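PDB 6ONQ: cytochrome c XoxG from Methylobacterium extorquens, which probably carries electrons through a covalently bound heme c, in connection with lanthanide-dependent methanol oxidation. Local coordinates for residues A[126-131]-A[151-156]; A[86-91]-A[160-165]; A[59-64]-A[183-188]; A[80-85]-A[177-182]. All blocks are in the same frame, centred on the assembly; numbering follows the deposited sequence.

Contact 1: A[126-131]-A[151-156]; sequences GILAGG and NVMCYA. With HEC (heme c), chain B.
L128 projects from the heme-lining helix 121-130 of this class I-like cytochrome c fold into a shallow hollow formed by V152, M153 and A156, where the short helix 150-153 turns into helix 156-167. Its CG is anti to the backbone N (chi1 -176°), which carries the isobutyl group off the helix and into the hollow. There the two methyl groups divide the work. CD2 packs on CB of A156 at 4.0 Å. CD1 touches CG1 of V152 at 4.3 Å and, at roughly a right angle to that contact, the heme methyl carbon CMB at 3.9 Å, so that a single leucine fills the corner between protein and porphyrin.

M153 supplies the bump that goes the other way. Its chain slides past L128 in the opposite direction, SD standing 4.1 Å from CG of L128, and bends at both chi2 and chi3, a hook that swings its methyl group round onto A129. The small alanine makes the recess that receives it. On the neighbouring side of helix 121-130, I127 turns to the cofactor, its CG2 3.8 Å from C2A of the heme.

The interface is apolar throughout, with one wall belonging to the heme pocket. The side chain of L128 also comes close to M143, the axial methionine of the heme iron, while C154, next to M153, forms a disulfide with C193 and so ties this turn to helix 184-193. The bent thioether ends with CE of M153 3.7 Å from CB of A129.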
# COMPACT_ATOMS: atom_id res chain seq x y z
N GLY A 126 -9.59 -2.15 -9.73
CA GLY A 126 -10.35 -2.97 -10.66
C GLY A 126 -9.74 -4.34 -10.90
O GLY A 126 -10.47 -5.33 -11.05
N ILE A 127 -8.41 -4.42 -10.97
CA ILE A 127 -7.75 -5.71 -11.08
C ILE A 127 -8.01 -6.54 -9.83
O ILE A 127 -8.28 -7.74 -9.90
CB ILE A 127 -6.24 -5.52 -11.31
CG1 ILE A 127 -5.97 -5.10 -12.75
CG2 ILE A 127 -5.46 -6.78 -10.95
CD1 ILE A 127 -4.60 -4.50 -12.93
N LEU A 128 -7.94 -5.91 -8.66
CA LEU A 128 -8.17 -6.63 -7.42
C LEU A 128 -9.61 -7.12 -7.31
O LEU A 128 -9.85 -8.26 -6.88
CB LEU A 128 -7.82 -5.72 -6.25
CG LEU A 128 -7.89 -6.33 -4.86
CD1 LEU A 128 -6.91 -7.46 -4.79
CD2 LEU A 128 -7.57 -5.26 -3.82
N ALA A 129 -10.58 -6.29 -7.69
CA ALA A 129 -11.98 -6.68 -7.56
C ALA A 129 -12.37 -7.72 -8.60
O ALA A 129 -13.08 -8.68 -8.29
CB ALA A 129 -12.88 -5.45 -7.66
N GLY A 130 -11.91 -7.56 -9.84
CA GLY A 130 -12.36 -8.43 -10.91
C GLY A 130 -11.38 -9.44 -11.46
O GLY A 130 -11.77 -10.29 -12.26
N GLY A 131 -10.11 -9.38 -11.05
CA GLY A 131 -9.10 -10.32 -11.53
C GLY A 131 -8.50 -9.92 -12.87
O GLY A 131 -8.82 -8.88 -13.45
N ASN A 151 -12.82 -9.82 3.40
CA ASN A 151 -11.58 -9.80 4.16
C ASN A 151 -10.41 -9.27 3.34
O ASN A 151 -9.34 -8.99 3.91
CB ASN A 151 -11.26 -11.20 4.68
CG ASN A 151 -11.93 -11.49 5.99
OD1 ASN A 151 -11.56 -10.93 7.02
ND2 ASN A 151 -12.93 -12.38 5.98
N VAL A 152 -10.57 -9.14 2.04
CA VAL A 152 -9.60 -8.48 1.18
C VAL A 152 -10.10 -7.11 0.74
O VAL A 152 -9.41 -6.11 0.91
CB VAL A 152 -9.23 -9.36 -0.02
CG1 VAL A 152 -8.27 -8.64 -0.92
CG2 VAL A 152 -8.60 -10.63 0.48
N MET A 153 -11.31 -7.04 0.19
CA MET A 153 -11.77 -5.79 -0.39
C MET A 153 -11.86 -4.67 0.63
O MET A 153 -11.62 -3.51 0.30
CB MET A 153 -13.13 -5.98 -1.07
CG MET A 153 -13.08 -6.85 -2.30
SD MET A 153 -11.75 -6.44 -3.44
CE MET A 153 -12.31 -4.86 -4.07
N CYS A 154 -12.18 -4.99 1.89
CA CYS A 154 -12.28 -3.93 2.89
C CYS A 154 -10.93 -3.37 3.27
O CYS A 154 -10.88 -2.38 4.00
CB CYS A 154 -12.99 -4.44 4.14
SG CYS A 154 -14.67 -5.03 3.84
N TYR A 155 -9.85 -3.99 2.83
CA TYR A 155 -8.51 -3.49 3.08
C TYR A 155 -7.80 -3.15 1.78
O TYR A 155 -6.57 -3.16 1.72
CB TYR A 155 -7.72 -4.51 3.90
CG TYR A 155 -8.47 -4.88 5.16
CD1 TYR A 155 -8.45 -4.04 6.27
CD2 TYR A 155 -9.23 -6.04 5.23
CE1 TYR A 155 -9.15 -4.36 7.41
CE2 TYR A 155 -9.93 -6.37 6.37
CZ TYR A 155 -9.88 -5.53 7.46
OH TYR A 155 -10.58 -5.86 8.60
N ALA A 156 -8.57 -2.83 0.73
CA ALA A 156 -8.00 -2.50 -0.57
C ALA A 156 -7.12 -1.26 -0.49
O ALA A 156 -6.05 -1.22 -1.09
CB ALA A 156 -9.12 -2.28 -1.58
FE HEC B . -2.37 -10.91 -7.98
CHA HEC B . -1.53 -9.84 -11.15
CHB HEC B . -2.41 -7.72 -6.95
CHC HEC B . -3.34 -11.93 -4.85
CHD HEC B . -1.76 -14.15 -8.89
NA HEC B . -1.99 -9.14 -8.88
C1A HEC B . -1.75 -8.87 -10.20
C2A HEC B . -1.80 -7.43 -10.40
C3A HEC B . -2.05 -6.86 -9.23
C4A HEC B . -2.17 -7.92 -8.27
CMA HEC B . -2.18 -5.37 -8.88
CAA HEC B . -1.58 -6.68 -11.72
CBA HEC B . -0.10 -6.83 -12.05
CGA HEC B . 0.29 -5.95 -13.20
O1A HEC B . -0.40 -5.95 -14.25
O2A HEC B . 1.33 -5.26 -13.07
NB HEC B . -2.80 -10.04 -6.23
C1B HEC B . -2.74 -8.68 -6.04
C2B HEC B . -3.08 -8.37 -4.68
C3B HEC B . -3.36 -9.50 -4.06
C4B HEC B . -3.18 -10.58 -5.02
CMB HEC B . -3.16 -6.96 -4.05
CAB HEC B . -3.79 -9.48 -2.56
CBB HEC B . -4.52 -10.43 -2.02
NC HEC B . -2.49 -12.73 -7.04
C1C HEC B . -2.99 -12.91 -5.76
C2C HEC B . -3.09 -14.34 -5.55
C3C HEC B . -2.65 -14.98 -6.64
C4C HEC B . -2.27 -13.97 -7.62
CMC HEC B . -3.59 -15.04 -4.26
CAC HEC B . -2.61 -16.53 -6.76
CBC HEC B . -1.61 -17.14 -7.38
ND HEC B . -1.75 -11.81 -9.68
C1D HEC B . -1.59 -13.17 -9.86
C2D HEC B . -1.23 -13.39 -11.25
C3D HEC B . -1.18 -12.21 -11.87
C4D HEC B . -1.49 -11.19 -10.89
CMD HEC B . -0.96 -14.75 -11.93
CAD HEC B . -0.83 -11.97 -13.35
CBD HEC B . -2.07 -11.90 -14.23
CGD HEC B . -1.64 -11.64 -15.65
O1D HEC B . -0.46 -11.90 -15.98
O2D HEC B . -2.47 -11.18 -16.47

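Contact 2: A[86-91]-A[160-165]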
# COMPACT_ATOMS: atom_id res chain seq x y z
N SER A 86 -1.04 -1.69 8.30
CA SER A 86 -2.14 -2.63 8.10
C SER A 86 -2.03 -3.34 6.75
O SER A 86 -2.25 -4.55 6.66
CB SER A 86 -3.47 -1.90 8.22
OG SER A 86 -4.54 -2.74 7.84
N GLY A 87 -1.68 -2.59 5.70
CA GLY A 87 -1.57 -3.18 4.37
C GLY A 87 -0.46 -4.21 4.25
O GLY A 87 -0.60 -5.17 3.50
N TYR A 88 0.65 -4.02 4.97
CA TYR A 88 1.67 -5.06 5.03
C TYR A 88 1.06 -6.37 5.49
O TYR A 88 1.24 -7.42 4.85
CB TYR A 88 2.83 -4.64 5.95
CG TYR A 88 3.89 -5.73 6.14
CD1 TYR A 88 3.72 -6.76 7.06
CD2 TYR A 88 5.07 -5.72 5.40
CE1 TYR A 88 4.68 -7.75 7.22
CE2 TYR A 88 6.04 -6.71 5.56
CZ TYR A 88 5.83 -7.73 6.47
OH TYR A 88 6.77 -8.72 6.65
N ARG A 89 0.33 -6.34 6.60
CA ARG A 89 -0.17 -7.58 7.17
C ARG A 89 -1.18 -8.24 6.24
O ARG A 89 -1.11 -9.45 6.00
CB ARG A 89 -0.76 -7.31 8.56
CG ARG A 89 0.33 -7.00 9.60
CD ARG A 89 -0.20 -6.65 10.99
NE ARG A 89 -1.45 -5.90 10.93
CZ ARG A 89 -2.60 -6.35 11.42
NH1 ARG A 89 -2.65 -7.55 12.00
NH2 ARG A 89 -3.70 -5.61 11.33
N ARG A 90 -2.09 -7.45 5.67
CA ARG A 90 -3.03 -8.02 4.71
C ARG A 90 -2.32 -8.60 3.50
O ARG A 90 -2.75 -9.62 2.95
CB ARG A 90 -4.04 -6.95 4.29
CG ARG A 90 -4.73 -6.32 5.46
CD ARG A 90 -5.70 -7.30 6.09
NE ARG A 90 -6.17 -6.84 7.39
CZ ARG A 90 -7.05 -7.50 8.14
NH1 ARG A 90 -7.42 -7.00 9.32
NH2 ARG A 90 -7.56 -8.65 7.72
N TYR A 91 -1.21 -7.98 3.08
CA TYR A 91 -0.46 -8.50 1.94
C TYR A 91 0.15 -9.85 2.26
O TYR A 91 -0.00 -10.81 1.49
CB TYR A 91 0.64 -7.53 1.53
CG TYR A 91 1.47 -8.06 0.40
CD1 TYR A 91 1.04 -7.94 -0.91
CD2 TYR A 91 2.67 -8.70 0.64
CE1 TYR A 91 1.80 -8.44 -1.96
CE2 TYR A 91 3.43 -9.20 -0.40
CZ TYR A 91 2.99 -9.07 -1.69
OH TYR A 91 3.75 -9.58 -2.71
N TYR A 160 -3.10 -0.92 -1.27
CA TYR A 160 -2.60 0.09 -2.20
C TYR A 160 -1.53 0.95 -1.55
O TYR A 160 -0.45 1.15 -2.12
CB TYR A 160 -3.75 0.96 -2.69
CG TYR A 160 -3.31 2.02 -3.68
CD1 TYR A 160 -2.89 1.67 -4.96
CD2 TYR A 160 -3.27 3.36 -3.33
CE1 TYR A 160 -2.47 2.62 -5.86
CE2 TYR A 160 -2.85 4.33 -4.23
CZ TYR A 160 -2.45 3.95 -5.50
OH TYR A 160 -2.03 4.89 -6.41
N VAL A 161 -1.80 1.46 -0.35
CA VAL A 161 -0.86 2.35 0.34
C VAL A 161 0.48 1.65 0.55
O VAL A 161 1.53 2.18 0.19
CB VAL A 161 -1.48 2.82 1.66
CG1 VAL A 161 -0.44 3.49 2.50
CG2 VAL A 161 -2.63 3.77 1.38
N TYR A 162 0.46 0.47 1.16
CA TYR A 162 1.69 -0.27 1.40
C TYR A 162 2.45 -0.54 0.10
O TYR A 162 3.66 -0.31 0.00
CB TYR A 162 1.36 -1.58 2.11
CG TYR A 162 2.49 -2.56 2.07
CD1 TYR A 162 3.68 -2.28 2.72
CD2 TYR A 162 2.40 -3.74 1.36
CE1 TYR A 162 4.72 -3.15 2.67
CE2 TYR A 162 3.46 -4.62 1.31
CZ TYR A 162 4.61 -4.31 1.97
OH TYR A 162 5.69 -5.16 1.95
N LEU A 163 1.77 -1.06 -0.92
CA LEU A 163 2.47 -1.36 -2.16
C LEU A 163 2.89 -0.08 -2.89
O LEU A 163 3.84 -0.11 -3.68
CB LEU A 163 1.60 -2.22 -3.06
CG LEU A 163 1.36 -3.69 -2.71
CD1 LEU A 163 0.23 -4.23 -3.58
CD2 LEU A 163 2.65 -4.49 -2.90
N ARG A 164 2.20 1.03 -2.65
CA ARG A 164 2.67 2.31 -3.15
C ARG A 164 3.96 2.72 -2.48
O ARG A 164 4.88 3.24 -3.13
CB ARG A 164 1.61 3.38 -2.93
CG ARG A 164 1.38 4.26 -4.13
CD ARG A 164 0.61 5.51 -3.76
NE ARG A 164 0.93 6.56 -4.72
CZ ARG A 164 0.21 7.66 -4.91
NH1 ARG A 164 -0.89 7.87 -4.20
NH2 ARG A 164 0.61 8.54 -5.81
N ALA A 165 4.06 2.52 -1.16
CA ALA A 165 5.30 2.84 -0.45
C ALA A 165 6.45 1.97 -0.92
O ALA A 165 7.60 2.42 -0.94
CB ALA A 165 5.10 2.69 1.05
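G87 sets the spacing where helix 82-94 meets helix 156-167: with no side chain between the backbones, its CA comes within 5.3 Å of the CA of Y162, and its carbonyl carbon C lies 3.8 Å from Y162 CB. The segment axes approach to 8.0 Å and cross at -97°, nearly perpendicular. This resembles the crossing of the first and last helices of the cytochrome c domain, the first helix leading directly into the covalent heme attachment at C95.

Y88 follows and uses both its backbone and its ring. Its CA sits over the centre of the Y162 ring, 3.9 Å from the centroid, in a CH-pi contact. The phenol of Y88 then runs alongside that of Y162, both pointing the same way, and presents its edge to the face of Y162 in an offset edge-to-face pair with planes at 80°. CD2 of Y88 is the atom that leads, 3.7 Å from CZ of Y162.

One turn further on, Y91 completes the aromatic cluster. CG anti to the backbone N (chi1 178°) sends the ring toward the second helix and across Y162, with CB of Y91 4.1 Å from CE2 of Y162. Its far side reaches L163, CE1 lying 4.1 Å from CD2 of the leucine, while its hydroxyl is hydrogen-bonded to the carbonyl of G100, close to the axial ligand H99.

Helix is thus joined to helix by aromatic and aliphatic carbon, and the buried phenol of Y91 takes its polar partner from the heme-attachment region, linking the helix crossing to the heme's proximal side.

Contact 3: A[59-64]-A[183-188]; sequences DGKYFD and PESAKT
P183, at the N-cap position of helix 184-193, lays its ring against the turn of D59 and G60. Its CB lies 3.4 Å from the carbonyl O of D59, and its CG lies 4.2 Å from CA of G60. The ammonium end of K61 reaches the same ring, with NZ at 3.2 Å from CG of P183. Two bends in the lysine chain, at chi2 and chi4, bring NZ back over the turn, where it makes a weak hydrogen bond to the carbonyl O of D59.

E184 takes little part across the interface. Its carboxylate turns to K187, one turn of helix along, in a salt bridge.

S185 provides the polar link. Its OG, set beside its own backbone N and anti to the carbonyl carbon, lies against OD1 of D59; the modelled contact is too short at this resolution, and the hydrogen bond between them is therefore doubtful in detail. The same carboxylate oxygen stands 3.5 Å from the backbone N of S185, and a negative charge here would probably be favoured by the dipole of the helix start.

A186 ends the contact. Its methyl CB faces NZ of K61 at 3.8 Å, so the lysine end is bordered by proline, serine and alanine together. Nearer the backbone, K61 packs on F83 of helix 82-94.

D59 and G60, both with positive phi, lie in the tight turn between antiparallel strands 56-58 and 61-63. This is a beta-hairpin whose tip docks against the first turn of the last helix of the chain, 184-193, well away from the heme.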
# COMPACT_ATOMS: atom_id res chain seq x y z
N ASP A 59 -8.03 12.23 9.46
CA ASP A 59 -8.02 11.29 10.58
C ASP A 59 -7.18 10.04 10.29
O ASP A 59 -7.73 8.98 9.99
CB ASP A 59 -9.46 10.88 10.92
CG ASP A 59 -9.65 10.59 12.39
OD1 ASP A 59 -10.33 9.59 12.72
OD2 ASP A 59 -9.12 11.36 13.22
N GLY A 60 -5.86 10.16 10.40
CA GLY A 60 -4.97 9.04 10.15
C GLY A 60 -4.88 8.57 8.72
O GLY A 60 -3.99 7.76 8.40
N LYS A 61 -5.77 9.03 7.83
CA LYS A 61 -5.75 8.70 6.42
C LYS A 61 -5.10 9.83 5.64
O LYS A 61 -5.51 10.99 5.77
CB LYS A 61 -7.16 8.47 5.89
CG LYS A 61 -7.75 7.10 6.14
CD LYS A 61 -9.18 7.22 6.66
CE LYS A 61 -9.58 6.04 7.52
NZ LYS A 61 -8.89 6.02 8.84
N TYR A 62 -4.11 9.50 4.82
CA TYR A 62 -3.45 10.49 3.99
C TYR A 62 -3.89 10.34 2.53
O TYR A 62 -4.20 9.25 2.07
CB TYR A 62 -1.94 10.37 4.11
CG TYR A 62 -1.46 10.52 5.52
CD1 TYR A 62 -1.46 9.44 6.39
CD2 TYR A 62 -1.04 11.75 6.01
CE1 TYR A 62 -1.03 9.57 7.69
CE2 TYR A 62 -0.62 11.89 7.31
CZ TYR A 62 -0.62 10.79 8.15
OH TYR A 62 -0.19 10.90 9.46
N PHE A 63 -3.91 11.47 1.82
CA PHE A 63 -4.28 11.53 0.41
C PHE A 63 -3.27 12.38 -0.35
O PHE A 63 -2.61 13.25 0.21
CB PHE A 63 -5.69 12.10 0.24
CG PHE A 63 -6.74 11.32 0.96
CD1 PHE A 63 -7.08 11.64 2.26
CD2 PHE A 63 -7.40 10.27 0.34
CE1 PHE A 63 -8.06 10.92 2.93
CE2 PHE A 63 -8.38 9.55 1.00
CZ PHE A 63 -8.71 9.88 2.30
N ASP A 64 -3.16 12.11 -1.66
CA ASP A 64 -2.29 12.90 -2.52
C ASP A 64 -3.09 14.01 -3.20
O ASP A 64 -4.31 14.12 -3.01
CB ASP A 64 -1.57 12.00 -3.53
CG ASP A 64 -2.53 11.26 -4.48
OD1 ASP A 64 -3.71 11.67 -4.62
OD2 ASP A 64 -2.10 10.27 -5.10
N PRO A 183 -6.66 4.90 13.61
CA PRO A 183 -7.70 5.92 13.78
C PRO A 183 -9.06 5.31 14.04
O PRO A 183 -9.33 4.14 13.74
CB PRO A 183 -7.68 6.66 12.44
CG PRO A 183 -7.10 5.69 11.48
CD PRO A 183 -6.11 4.88 12.25
N GLU A 184 -9.94 6.14 14.62
CA GLU A 184 -11.31 5.71 14.91
C GLU A 184 -12.13 5.56 13.64
O GLU A 184 -13.04 4.72 13.59
CB GLU A 184 -11.97 6.71 15.86
CG GLU A 184 -11.66 6.48 17.33
CD GLU A 184 -12.32 5.23 17.88
OE1 GLU A 184 -13.53 5.04 17.65
OE2 GLU A 184 -11.63 4.44 18.56
N SER A 185 -11.84 6.38 12.62
CA SER A 185 -12.51 6.25 11.33
C SER A 185 -12.40 4.83 10.80
O SER A 185 -13.39 4.25 10.34
CB SER A 185 -11.90 7.23 10.33
OG SER A 185 -11.56 8.45 10.96
N ALA A 186 -11.20 4.26 10.84
CA ALA A 186 -10.97 2.94 10.27
C ALA A 186 -11.79 1.88 10.98
O ALA A 186 -12.30 0.95 10.34
CB ALA A 186 -9.48 2.60 10.32
N LYS A 187 -11.93 1.99 12.31
CA LYS A 187 -12.59 0.91 13.04
C LYS A 187 -14.08 0.87 12.78
O LYS A 187 -14.68 -0.21 12.79
CB LYS A 187 -12.31 1.05 14.54
CG LYS A 187 -10.84 1.20 14.85
CD LYS A 187 -10.51 0.73 16.27
CE LYS A 187 -10.61 1.87 17.27
NZ LYS A 187 -9.28 2.24 17.83
N THR A 188 -14.70 2.02 12.52
CA THR A 188 -16.15 2.00 12.29
C THR A 188 -16.51 1.65 10.85
O THR A 188 -17.62 1.15 10.61
CB THR A 188 -16.78 3.34 12.70
OG1 THR A 188 -18.13 3.40 12.23
CG2 THR A 188 -15.99 4.52 12.15

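Contact 4: A[80-85]-A[177-182]; sequences VDWFTY and GEKEDK
K182 lies extended across one face of the W82 indole, its CB and CG over the six-membered ring. CB starts 3.8 Å from CE3 of W82. CG makes a CH-pi contact, 3.7 Å from the ring centroid and 20° off the normal. CD reaches CZ2 of W82, at 3.4 Å, and CE passes beyond the rim beside the same atom. NZ then leaves the ring and forms a salt bridge with E190.

K179, bent at chi3 and chi4, covers the Y85 ring instead. Its CD sits almost exactly over the ring centre, 3.6 Å from the centroid, and CE continues toward CZ; NZ is too distant for more than a weak cation-pi attraction.

The backbones meet at K179 in a single beta bridge to V80: V80 N donates to E178 O at 3.3 Å, and E180 N to V80 O at 3.0 Å. E180 extends over CA of D81 and ends in a hydrogen bond with Y62. D81 itself N-caps helix 82-94 through its carboxylate.

The loop that joins helix 156-167 to helix 184-193 thereby runs along strand 79-80, at the border of the four-stranded sheet, and over the first turn of helix 82-94.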
# COMPACT_ATOMS: atom_id res chain seq x y z
N VAL A 80 5.61 4.44 10.42
CA VAL A 80 4.74 4.44 9.25
C VAL A 80 3.31 4.72 9.68
O VAL A 80 2.92 4.44 10.82
CB VAL A 80 4.79 3.11 8.46
CG1 VAL A 80 6.22 2.72 8.11
CG2 VAL A 80 4.09 2.02 9.24
N ASP A 81 2.52 5.27 8.75
CA ASP A 81 1.11 5.50 9.00
C ASP A 81 0.38 4.18 9.16
O ASP A 81 0.90 3.10 8.84
CB ASP A 81 0.48 6.32 7.86
CG ASP A 81 0.15 5.47 6.61
OD1 ASP A 81 1.08 5.03 5.89
OD2 ASP A 81 -1.06 5.27 6.33
N TRP A 82 -0.87 4.26 9.63
CA TRP A 82 -1.61 3.05 9.95
C TRP A 82 -1.77 2.16 8.73
O TRP A 82 -1.52 0.95 8.79
CB TRP A 82 -2.98 3.40 10.53
CG TRP A 82 -3.84 2.20 10.62
CD1 TRP A 82 -4.92 1.91 9.85
CD2 TRP A 82 -3.67 1.09 11.51
NE1 TRP A 82 -5.45 0.69 10.20
CE2 TRP A 82 -4.70 0.17 11.22
CE3 TRP A 82 -2.75 0.79 12.51
CZ2 TRP A 82 -4.83 -1.04 11.91
CZ3 TRP A 82 -2.88 -0.41 13.20
CH2 TRP A 82 -3.91 -1.30 12.89
N PHE A 83 -2.17 2.74 7.60
CA PHE A 83 -2.53 1.91 6.46
C PHE A 83 -1.32 1.25 5.82
O PHE A 83 -1.46 0.17 5.23
CB PHE A 83 -3.31 2.74 5.44
CG PHE A 83 -4.69 3.07 5.90
CD1 PHE A 83 -4.89 4.04 6.87
CD2 PHE A 83 -5.78 2.38 5.42
CE1 PHE A 83 -6.16 4.33 7.32
CE2 PHE A 83 -7.06 2.66 5.86
CZ PHE A 83 -7.25 3.64 6.81
N THR A 84 -0.14 1.84 5.93
CA THR A 84 1.04 1.10 5.49
C THR A 84 1.26 -0.12 6.38
O THR A 84 1.49 -1.23 5.88
CB THR A 84 2.28 2.00 5.48
OG1 THR A 84 2.07 3.10 4.59
CG2 THR A 84 3.49 1.21 5.01
N TYR A 85 1.18 0.07 7.70
CA TYR A 85 1.29 -1.06 8.62
C TYR A 85 0.22 -2.11 8.33
O TYR A 85 0.54 -3.28 8.08
CB TYR A 85 1.19 -0.56 10.07
CG TYR A 85 1.07 -1.65 11.12
CD1 TYR A 85 2.20 -2.32 11.60
CD2 TYR A 85 -0.17 -2.01 11.64
CE1 TYR A 85 2.09 -3.32 12.56
CE2 TYR A 85 -0.29 -3.01 12.60
CZ TYR A 85 0.84 -3.66 13.06
OH TYR A 85 0.72 -4.65 14.01
N GLY A 177 7.63 -1.64 12.14
CA GLY A 177 7.69 -1.70 13.59
C GLY A 177 6.86 -0.61 14.18
O GLY A 177 5.64 -0.76 14.44
N GLU A 178 7.48 0.54 14.46
CA GLU A 178 6.76 1.70 14.93
C GLU A 178 5.67 2.07 13.93
O GLU A 178 5.92 2.15 12.73
CB GLU A 178 7.72 2.87 15.12
CG GLU A 178 7.22 4.00 16.03
CD GLU A 178 8.13 5.23 16.02
OE1 GLU A 178 7.70 6.30 16.52
OE2 GLU A 178 9.28 5.14 15.51
N LYS A 179 4.46 2.26 14.43
CA LYS A 179 3.34 2.71 13.61
C LYS A 179 2.69 3.93 14.27
O LYS A 179 3.02 4.29 15.41
CB LYS A 179 2.29 1.60 13.41
CG LYS A 179 1.43 1.31 14.64
CD LYS A 179 0.87 -0.11 14.63
CE LYS A 179 1.80 -1.09 15.35
NZ LYS A 179 1.71 -1.00 16.84
N GLU A 180 1.78 4.56 13.54
CA GLU A 180 0.89 5.55 14.12
C GLU A 180 -0.36 4.84 14.60
O GLU A 180 -0.70 3.75 14.13
CB GLU A 180 0.54 6.65 13.11
CG GLU A 180 1.76 7.18 12.34
CD GLU A 180 1.45 8.33 11.39
OE1 GLU A 180 0.26 8.64 11.14
OE2 GLU A 180 2.43 8.92 10.87
N ASP A 181 -1.04 5.46 15.56
CA ASP A 181 -2.20 4.81 16.16
C ASP A 181 -3.28 4.54 15.12
O ASP A 181 -3.43 5.28 14.14
CB ASP A 181 -2.76 5.67 17.30
CG ASP A 181 -1.93 5.57 18.56
OD1 ASP A 181 -2.50 5.74 19.66
OD2 ASP A 181 -0.71 5.31 18.44
N LYS A 182 -4.02 3.46 15.33
CA LYS A 182 -5.15 3.15 14.45
C LYS A 182 -6.25 4.18 14.65
O LYS A 182 -6.74 4.33 15.78
CB LYS A 182 -5.68 1.74 14.72
CG LYS A 182 -6.78 1.31 13.76
CD LYS A 182 -7.28 -0.11 14.04
CE LYS A 182 -8.19 -0.63 12.92
NZ LYS A 182 -8.69 -2.03 13.14

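Overall arrangement
Contacts 1 and 2 are the buried pair: both lie near the heme and rely on carbon packing, aliphatic in contact 1 and largely aromatic in contact 2. R90 of contact 2 reaches Y155 of contact 1 in a cation-pi pair. Contacts 3 and 4 are only partly buried and lie away from the heme; contact 4 adds backbone hydrogen bonds, contact 3 polar contacts, and both use lysine chains. Helix 82-94 serves contacts 2 and 4, where V161 packs on T84. Segment 59-64 reaches both neighbours: Y62 bonds to E180 of contact 4 and D64 forms a salt bridge with R164 of contact 2. Along the chain, contact 3 encloses 4, 4 encloses 2, and 2 encloses 1.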